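Local coordinates for gram-positive cocci surface proteins LPxTG domain-containing protein (Streptococcus pneumoniae, PDB 3NZ3) that probably helps the bacterium adhere to host mucus as a cell-wall-anchored surface protein, this chain being its mucin-binding domain, at residues I22-H27 and G68-V73; Q43-S48 and Q92-D97. All blocks are in the same frame, centred on the assembly; numbering follows the deposited sequence.

Contact 1 (I22-H27 and G68-V73); sequences ITRIIH and GNWDEV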
ATOM      1  N   ILE A  22       3.319   2.281  -5.863  1.00 18.56           N
ATOM      2  CA  ILE A  22       3.746   1.931  -4.513  1.00 18.73           C
ATOM      3  C   ILE A  22       2.558   1.260  -3.833  1.00 18.58           C
ATOM      4  O   ILE A  22       1.449   1.804  -3.835  1.00 18.23           O
ATOM      5  CB  ILE A  22       4.211   3.179  -3.721  1.00 18.81           C
ATOM      6  CG1 ILE A  22       5.269   3.950  -4.527  1.00 19.61           C
ATOM      7  CG2 ILE A  22       4.783   2.773  -2.361  1.00 18.96           C
ATOM      8  CD1 ILE A  22       5.482   5.371  -4.080  1.00 20.14           C
ATOM      9  N   THR A  23       2.790   0.078  -3.266  1.00 18.39           N
ATOM     10  CA  THR A  23       1.694  -0.783  -2.826  1.00 18.52           C
ATOM     11  C   THR A  23       1.816  -1.211  -1.359  1.00 18.57           C
ATOM     12  O   THR A  23       2.906  -1.557  -0.882  1.00 18.32           O
ATOM     13  CB  THR A  23       1.590  -2.040  -3.731  1.00 18.96           C
ATOM     14  OG1 THR A  23       1.560  -1.645  -5.109  1.00 17.81           O
ATOM     15  CG2 THR A  23       0.326  -2.846  -3.424  1.00 18.61           C
ATOM     16  N   ARG A  24       0.691  -1.166  -0.649  1.00 18.40           N
ATOM     17  CA  ARG A  24       0.594  -1.775   0.666  1.00 18.12           C
ATOM     18  C   ARG A  24      -0.278  -3.023   0.606  1.00 18.10           C
ATOM     19  O   ARG A  24      -1.404  -2.995   0.090  1.00 17.55           O
ATOM     20  CB  ARG A  24       0.040  -0.801   1.708  1.00 18.52           C
ATOM     21  CG  ARG A  24      -0.075  -1.421   3.110  1.00 18.66           C
ATOM     22  CD  ARG A  24      -0.349  -0.369   4.180  1.00 19.66           C
ATOM     23  NE  ARG A  24      -1.724   0.125   4.137  1.00 21.12           N
ATOM     24  CZ  ARG A  24      -2.218   1.051   4.956  1.00 21.55           C
ATOM     25  NH1 ARG A  24      -1.451   1.594   5.900  1.00 21.46           N
ATOM     26  NH2 ARG A  24      -3.484   1.430   4.835  1.00 21.20           N
ATOM     27  N   ILE A  25       0.253  -4.114   1.139  1.00 17.64           N
ATOM     28  CA  ILE A  25      -0.517  -5.346   1.269  1.00 17.94           C
ATOM     29  C   ILE A  25      -0.780  -5.642   2.737  1.00 18.03           C
ATOM     30  O   ILE A  25       0.132  -5.580   3.578  1.00 17.79           O
ATOM     31  CB  ILE A  25       0.192  -6.541   0.595  1.00 18.03           C
ATOM     32  CG1 ILE A  25       0.411  -6.246  -0.897  1.00 18.42           C
ATOM     33  CG2 ILE A  25      -0.624  -7.830   0.777  1.00 17.85           C
ATOM     34  CD1 ILE A  25       1.335  -7.224  -1.614  1.00 20.26           C
ATOM     35  N   ILE A  26      -2.034  -5.961   3.046  1.00 17.96           N
ATOM     36  CA  ILE A  26      -2.387  -6.392   4.387  1.00 18.28           C
ATOM     37  C   ILE A  26      -2.719  -7.881   4.340  1.00 18.74           C
ATOM     38  O   ILE A  26      -3.543  -8.313   3.525  1.00 18.71           O
ATOM     39  CB  ILE A  26      -3.570  -5.579   4.967  1.00 18.31           C
ATOM     40  CG1 ILE A  26      -3.340  -4.080   4.743  1.00 18.38           C
ATOM     41  CG2 ILE A  26      -3.761  -5.897   6.464  1.00 18.71           C
ATOM     42  CD1 ILE A  26      -4.560  -3.209   4.990  1.00 19.76           C
ATOM     43  N   HIS A  27      -2.043  -8.653   5.185  1.00 18.76           N
ATOM     44  CA  HIS A  27      -2.315 -10.081   5.345  1.00 19.45           C
ATOM     45  C   HIS A  27      -3.073 -10.304   6.643  1.00 19.42           C
ATOM     46  O   HIS A  27      -2.897  -9.555   7.612  1.00 19.20           O
ATOM     47  CB  HIS A  27      -1.028 -10.903   5.409  1.00 19.52           C
ATOM     48  CG  HIS A  27      -0.111 -10.713   4.241  1.00 20.73           C
ATOM     49  ND1 HIS A  27      -0.393 -11.204   2.984  1.00 22.27           N
ATOM     50  CD2 HIS A  27       1.100 -10.113   4.151  1.00 21.91           C
ATOM     51  CE1 HIS A  27       0.602 -10.905   2.166  1.00 22.96           C
ATOM     52  NE2 HIS A  27       1.520 -10.245   2.850  1.00 22.60           N
ATOM     53  N   GLY A  68      -0.430  10.305  -2.954  1.00 17.54           N
ATOM     54  CA  GLY A  68      -1.584   9.442  -2.768  1.00 17.95           C
ATOM     55  C   GLY A  68      -1.806   9.090  -1.314  1.00 18.28           C
ATOM     56  O   GLY A  68      -1.243   9.711  -0.400  1.00 17.48           O
ATOM     57  N   ASN A  69      -2.629   8.069  -1.111  1.00 19.01           N
ATOM     58  CA  ASN A  69      -3.047   7.665   0.217  1.00 19.79           C
ATOM     59  C   ASN A  69      -3.486   6.207   0.176  1.00 19.70           C
ATOM     60  O   ASN A  69      -4.277   5.819  -0.701  1.00 19.79           O
ATOM     61  CB  ASN A  69      -4.210   8.555   0.664  1.00 20.34           C
ATOM     62  CG  ASN A  69      -4.528   8.421   2.137  1.00 22.62           C
ATOM     63  OD1 ASN A  69      -5.519   7.788   2.510  1.00 26.51           O
ATOM     64  ND2 ASN A  69      -3.704   9.036   2.984  1.00 23.77           N
ATOM     65  N   TRP A  70      -2.956   5.403   1.096  1.00 19.46           N
ATOM     66  CA  TRP A  70      -3.503   4.073   1.353  1.00 19.73           C
ATOM     67  C   TRP A  70      -4.627   4.243   2.368  1.00 20.32           C
ATOM     68  O   TRP A  70      -4.404   4.779   3.450  1.00 19.61           O
ATOM     69  CB  TRP A  70      -2.443   3.122   1.913  1.00 19.60           C
ATOM     70  CG  TRP A  70      -1.339   2.781   0.952  1.00 19.18           C
ATOM     71  CD1 TRP A  70      -1.466   2.539  -0.382  1.00 19.07           C
ATOM     72  CD2 TRP A  70       0.053   2.609   1.260  1.00 19.70           C
ATOM     73  NE1 TRP A  70      -0.242   2.243  -0.931  1.00 19.14           N
ATOM     74  CE2 TRP A  70       0.708   2.279   0.052  1.00 19.41           C
ATOM     75  CE3 TRP A  70       0.812   2.705   2.437  1.00 20.35           C
ATOM     76  CZ2 TRP A  70       2.086   2.049  -0.016  1.00 20.14           C
ATOM     77  CZ3 TRP A  70       2.186   2.476   2.368  1.00 20.59           C
ATOM     78  CH2 TRP A  70       2.806   2.153   1.148  1.00 20.35           C
ATOM     79  N   ASP A  71      -5.828   3.802   2.005  1.00 20.79           N
ATOM     80  CA  ASP A  71      -6.996   3.985   2.856  1.00 22.05           C
ATOM     81  C   ASP A  71      -6.928   3.121   4.113  1.00 22.12           C
ATOM     82  O   ASP A  71      -6.282   2.065   4.130  1.00 22.20           O
ATOM     83  CB  ASP A  71      -8.282   3.657   2.096  1.00 22.30           C
ATOM     84  CG  ASP A  71      -8.605   4.667   1.017  1.00 23.82           C
ATOM     85  OD1 ASP A  71      -8.131   5.820   1.096  1.00 25.00           O
ATOM     86  OD2 ASP A  71      -9.337   4.291   0.077  1.00 26.00           O
ATOM     87  N   GLU A  72      -7.609   3.583   5.155  1.00 22.50           N
ATOM     88  CA  GLU A  72      -7.833   2.783   6.352  1.00 22.50           C
ATOM     89  C   GLU A  72      -8.548   1.485   5.987  1.00 22.39           C
ATOM     90  O   GLU A  72      -9.444   1.471   5.129  1.00 21.92           O
ATOM     91  CB  GLU A  72      -8.662   3.570   7.381  1.00 23.09           C
ATOM     92  CG  GLU A  72      -9.051   2.742   8.605  1.00 24.33           C
ATOM     93  CD  GLU A  72     -10.010   3.438   9.567  1.00 27.58           C
ATOM     94  OE1 GLU A  72     -10.862   4.231   9.122  1.00 28.32           O
ATOM     95  OE2 GLU A  72      -9.916   3.164  10.785  1.00 29.31           O
ATOM     96  N   VAL A  73      -8.137   0.391   6.628  1.00 22.07           N
ATOM     97  CA  VAL A  73      -8.816  -0.891   6.469  1.00 22.29           C
ATOM     98  C   VAL A  73      -9.147  -1.488   7.838  1.00 22.67           C
ATOM     99  O   VAL A  73      -8.250  -1.862   8.591  1.00 21.95           O
ATOM    100  CB  VAL A  73      -7.981  -1.905   5.638  1.00 22.08           C
ATOM    101  CG1 VAL A  73      -8.750  -3.202   5.449  1.00 21.92           C
ATOM    102  CG2 VAL A  73      -7.609  -1.319   4.272  1.00 22.17           C
TER
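The indole of Trp70 lies with one face against Arg24, whose CB sits above the middle of the six-membered ring, 3.5 Å from its centroid, a CH-pi contact. Val94 covers the opposite face. At the ring edge, Trp70 NE1 gives a weak hydrogen bond to Ile22 O (3.4 Å), while Ile22 CG2 packs against Trp70 CZ2 (3.6 Å), the two side chains crossing nearly at right angles. A broad, flat indole suits this place because it packs by both faces between the two sheets while its N-H points at strand backbone, where Gln43 O is also near.

Arg24 has a flat group of its own. One face of the guanidinium rests near its rim on Trp70 CB, its plane 31° from that of the indole and hence not in a parallel stack; in its plane, at the edge, Arg24 NH2 lies 3.0 Å from Asp71 O. The chain leaves with CG anti to the backbone N (chi1 180°). CB and CD lie on the indole, CD 3.7 Å from Trp70 CE3, and the bend at chi3 (74°) turns the guanidinium toward Asp71 O and Trp70 CB. NE bonds Gln43 OE1 and NH1 bonds Glu90 O, which gives both nitrogens of this buried side chain acceptors. Farther along, Ile26 CD1 meets Val73 CG2 tip to tip at 3.7 Å and also reaches Val73 CB, an apolar contact that continues the interface.

The axes of strands 22-27 and 68-70 run nearly parallel, 8.6 Å apart at their closest. Since the strands belong to different sheets, side chains rather than a backbone ladder join them: this is the face-to-face sheet packing of an all-beta, Ig-like domain.

Contact 2 (Q43-S48 and Q92-D97); sequences QPVTLS and QEVTSD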
ATOM      1  N   GLN A  43      -3.367  -2.561  -1.875  1.00 19.65           N
ATOM      2  CA  GLN A  43      -3.618  -1.129  -2.067  1.00 19.40           C
ATOM      3  C   GLN A  43      -2.539  -0.460  -2.927  1.00 19.01           C
ATOM      4  O   GLN A  43      -1.558   0.073  -2.389  1.00 19.10           O
ATOM      5  CB  GLN A  43      -3.728  -0.412  -0.713  1.00 19.54           C
ATOM      6  CG  GLN A  43      -4.745  -1.034   0.249  1.00 19.08           C
ATOM      7  CD  GLN A  43      -4.907  -0.248   1.526  1.00 19.37           C
ATOM      8  OE1 GLN A  43      -3.956  -0.067   2.295  1.00 19.49           O
ATOM      9  NE2 GLN A  43      -6.118   0.220   1.767  1.00 18.67           N
ATOM     10  N   PRO A  44      -2.711  -0.486  -4.265  1.00 18.78           N
ATOM     11  CA  PRO A  44      -1.730   0.135  -5.152  1.00 18.26           C
ATOM     12  C   PRO A  44      -1.995   1.626  -5.349  1.00 18.36           C
ATOM     13  O   PRO A  44      -3.137   2.042  -5.559  1.00 18.23           O
ATOM     14  CB  PRO A  44      -1.911  -0.627  -6.463  1.00 18.99           C
ATOM     15  CG  PRO A  44      -3.352  -1.079  -6.454  1.00 18.75           C
ATOM     16  CD  PRO A  44      -3.798  -1.153  -5.012  1.00 18.54           C
ATOM     17  N   VAL A  45      -0.945   2.431  -5.245  1.00 17.93           N
ATOM     18  CA  VAL A  45      -1.055   3.854  -5.529  1.00 17.55           C
ATOM     19  C   VAL A  45      -0.074   4.205  -6.643  1.00 17.33           C
ATOM     20  O   VAL A  45       1.117   3.916  -6.541  1.00 17.28           O
ATOM     21  CB  VAL A  45      -0.844   4.704  -4.257  1.00 17.58           C
ATOM     22  CG1 VAL A  45      -0.599   6.179  -4.601  1.00 18.05           C
ATOM     23  CG2 VAL A  45      -2.059   4.561  -3.314  1.00 17.42           C
ATOM     24  N   THR A  46      -0.587   4.818  -7.707  1.00 16.83           N
ATOM     25  CA  THR A  46       0.222   5.133  -8.881  1.00 16.56           C
ATOM     26  C   THR A  46       0.456   6.634  -8.989  1.00 16.14           C
ATOM     27  O   THR A  46      -0.459   7.405  -9.292  1.00 16.12           O
ATOM     28  CB  THR A  46      -0.406   4.537 -10.171  1.00 16.70           C
ATOM     29  OG1 THR A  46      -0.459   3.112 -10.039  1.00 16.80           O
ATOM     30  CG2 THR A  46       0.414   4.888 -11.424  1.00 15.90           C
ATOM     31  N   LEU A  47       1.695   7.033  -8.719  1.00 15.82           N
ATOM     32  CA  LEU A  47       2.098   8.436  -8.766  1.00 15.67           C
ATOM     33  C   LEU A  47       2.671   8.771 -10.132  1.00 15.49           C
ATOM     34  O   LEU A  47       3.083   7.873 -10.871  1.00 15.29           O
ATOM     35  CB  LEU A  47       3.127   8.733  -7.671  1.00 15.61           C
ATOM     36  CG  LEU A  47       2.715   8.326  -6.251  1.00 16.11           C
ATOM     37  CD1 LEU A  47       3.801   8.685  -5.279  1.00 15.78           C
ATOM     38  CD2 LEU A  47       1.394   8.979  -5.842  1.00 16.13           C
ATOM     39  N   SER A  48       2.691  10.059 -10.468  1.00 15.26           N
ATOM     40  CA  SER A  48       3.182  10.493 -11.770  1.00 15.74           C
ATOM     41  C   SER A  48       3.948  11.807 -11.696  1.00 15.58           C
ATOM     42  O   SER A  48       3.753  12.606 -10.782  1.00 15.46           O
ATOM     43  CB  SER A  48       2.031  10.643 -12.767  1.00 15.19           C
ATOM     44  OG  SER A  48       1.309  11.843 -12.518  1.00 16.99           O
ATOM     45  N   GLN A  92      -2.542   5.953   5.273  1.00 23.27           N
ATOM     46  CA  GLN A  92      -1.177   6.479   5.235  1.00 23.16           C
ATOM     47  C   GLN A  92      -0.921   7.267   3.954  1.00 22.79           C
ATOM     48  O   GLN A  92      -1.249   6.797   2.865  1.00 21.98           O
ATOM     49  CB  GLN A  92      -0.152   5.344   5.351  1.00 23.22           C
ATOM     50  CG  GLN A  92       1.290   5.824   5.585  1.00 24.66           C
ATOM     51  CD  GLN A  92       2.337   4.874   5.027  1.00 26.67           C
ATOM     52  OE1 GLN A  92       2.569   3.791   5.570  1.00 27.53           O
ATOM     53  NE2 GLN A  92       2.991   5.287   3.940  1.00 27.69           N
ATOM     54  N   GLU A  93      -0.327   8.453   4.093  1.00 22.56           N
ATOM     55  CA  GLU A  93       0.099   9.249   2.933  1.00 22.54           C
ATOM     56  C   GLU A  93       1.177   8.501   2.150  1.00 22.04           C
ATOM     57  O   GLU A  93       2.080   7.892   2.734  1.00 21.76           O
ATOM     58  CB  GLU A  93       0.631  10.626   3.359  1.00 23.17           C
ATOM     59  CG  GLU A  93       0.830  11.602   2.179  1.00 24.58           C
ATOM     60  CD  GLU A  93       1.697  12.821   2.511  1.00 25.59           C
ATOM     61  OE1 GLU A  93       2.482  12.775   3.483  0.50 25.00           O
ATOM     62  OE2 GLU A  93       1.599  13.821   1.768  0.50 25.93           O
ATOM     63  N   VAL A  94       1.058   8.544   0.828  1.00 21.36           N
ATOM     64  CA  VAL A  94       2.010   7.912  -0.072  1.00 20.83           C
ATOM     65  C   VAL A  94       2.654   9.010  -0.926  1.00 20.82           C
ATOM     66  O   VAL A  94       1.961   9.807  -1.568  1.00 20.31           O
ATOM     67  CB  VAL A  94       1.329   6.837  -0.976  1.00 20.63           C
ATOM     68  CG1 VAL A  94       2.348   6.147  -1.881  1.00 20.19           C
ATOM     69  CG2 VAL A  94       0.616   5.783  -0.131  1.00 20.75           C
ATOM     70  N   THR A  95       3.979   9.072  -0.894  1.00 20.81           N
ATOM     71  CA  THR A  95       4.724  10.026  -1.719  1.00 21.04           C
ATOM     72  C   THR A  95       5.720   9.235  -2.547  1.00 20.99           C
ATOM     73  O   THR A  95       5.863   8.029  -2.351  1.00 20.28           O
ATOM     74  CB  THR A  95       5.488  11.071  -0.871  1.00 21.48           C
ATOM     75  OG1 THR A  95       6.595  10.440  -0.209  1.00 21.75           O
ATOM     76  CG2 THR A  95       4.577  11.747   0.148  1.00 21.70           C
ATOM     77  N   SER A  96       6.421   9.904  -3.460  1.00 21.31           N
ATOM     78  CA  SER A  96       7.399   9.221  -4.307  1.00 21.98           C
ATOM     79  C   SER A  96       8.555   8.602  -3.516  1.00 22.47           C
ATOM     80  O   SER A  96       9.259   7.736  -4.026  1.00 22.51           O
ATOM     81  CB  SER A  96       7.943  10.160  -5.384  1.00 21.84           C
ATOM     82  OG  SER A  96       8.572  11.292  -4.803  1.00 22.53           O
ATOM     83  N   ASP A  97       8.733   9.039  -2.272  1.00 23.56           N
ATOM     84  CA  ASP A  97       9.774   8.499  -1.402  1.00 24.56           C
ATOM     85  C   ASP A  97       9.316   7.272  -0.604  1.00 24.94           C
ATOM     86  O   ASP A  97      10.146   6.570  -0.015  1.00 25.16           O
ATOM     87  CB  ASP A  97      10.302   9.586  -0.458  1.00 25.00           C
ATOM     88  CG  ASP A  97      10.966  10.739  -1.207  1.00 26.38           C
ATOM     89  OD1 ASP A  97      11.775  10.482  -2.127  1.00 26.72           O
ATOM     90  OD2 ASP A  97      10.660  11.903  -0.875  1.00 27.61           O
TER
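Val45 and Val94 point their side chains at one another and meet tip to tip, CG1 of Val45 to CG1 of Val94 at 4.0 Å. In both residues CG1 stands anti to the backbone N (chi1 165° and -178°), which brings a methyl of each toward the other strand. Beta-branched valine suits such a place, being compatible with extended backbone and short enough for two strands to come together through a single pair of methyls.

Leu47 meets a different target. Its CD1 lies against the peptide link that follows Thr95, 3.4 Å from Ser96 N, and is only loosely near Val94 CG1. The longer leucine thus spans to the point where the opposite strand has ended and the chain turns. There Thr95 OG1 accepts from Asp97 N (3.3 Å), an ST turn, which helps shape the bend.

Strand 39-53 is hydrogen-bonded to strand 14-30, through Val45 with Ile22 and Leu47 with Lys20, whereas Gln92 pairs with Trp70 of strand 68-74. Trp65 touches both Leu47 and Ser96, placing the contact between the two sheets beside the loop that leads into strand 68-74.

In the fold
Contacts 1 and 2 have centres 9 Å apart and are neighbouring parts of one interface between the same two sheets. Strands 14-30 and 39-53 are adjacent in one sheet, with Arg24 O 2.8 Å from Gln43 N, a probable hydrogen bond; strands 68-74 and 88-94 pair in the other, where Gly68 N probably bonds Val94 O, also at 2.8 Å. Trp70 ties the contacts together: its CE2 lies 3.5 Å from Val94 CG2, and its NE1 lies 2.9 Å from Gln43 O. Each contact takes one segment from each sheet; along the chain the segments of the two contacts alternate. A sulfate ion, probably from crystallisation, lies about 6 Å from the Trp70 side chain.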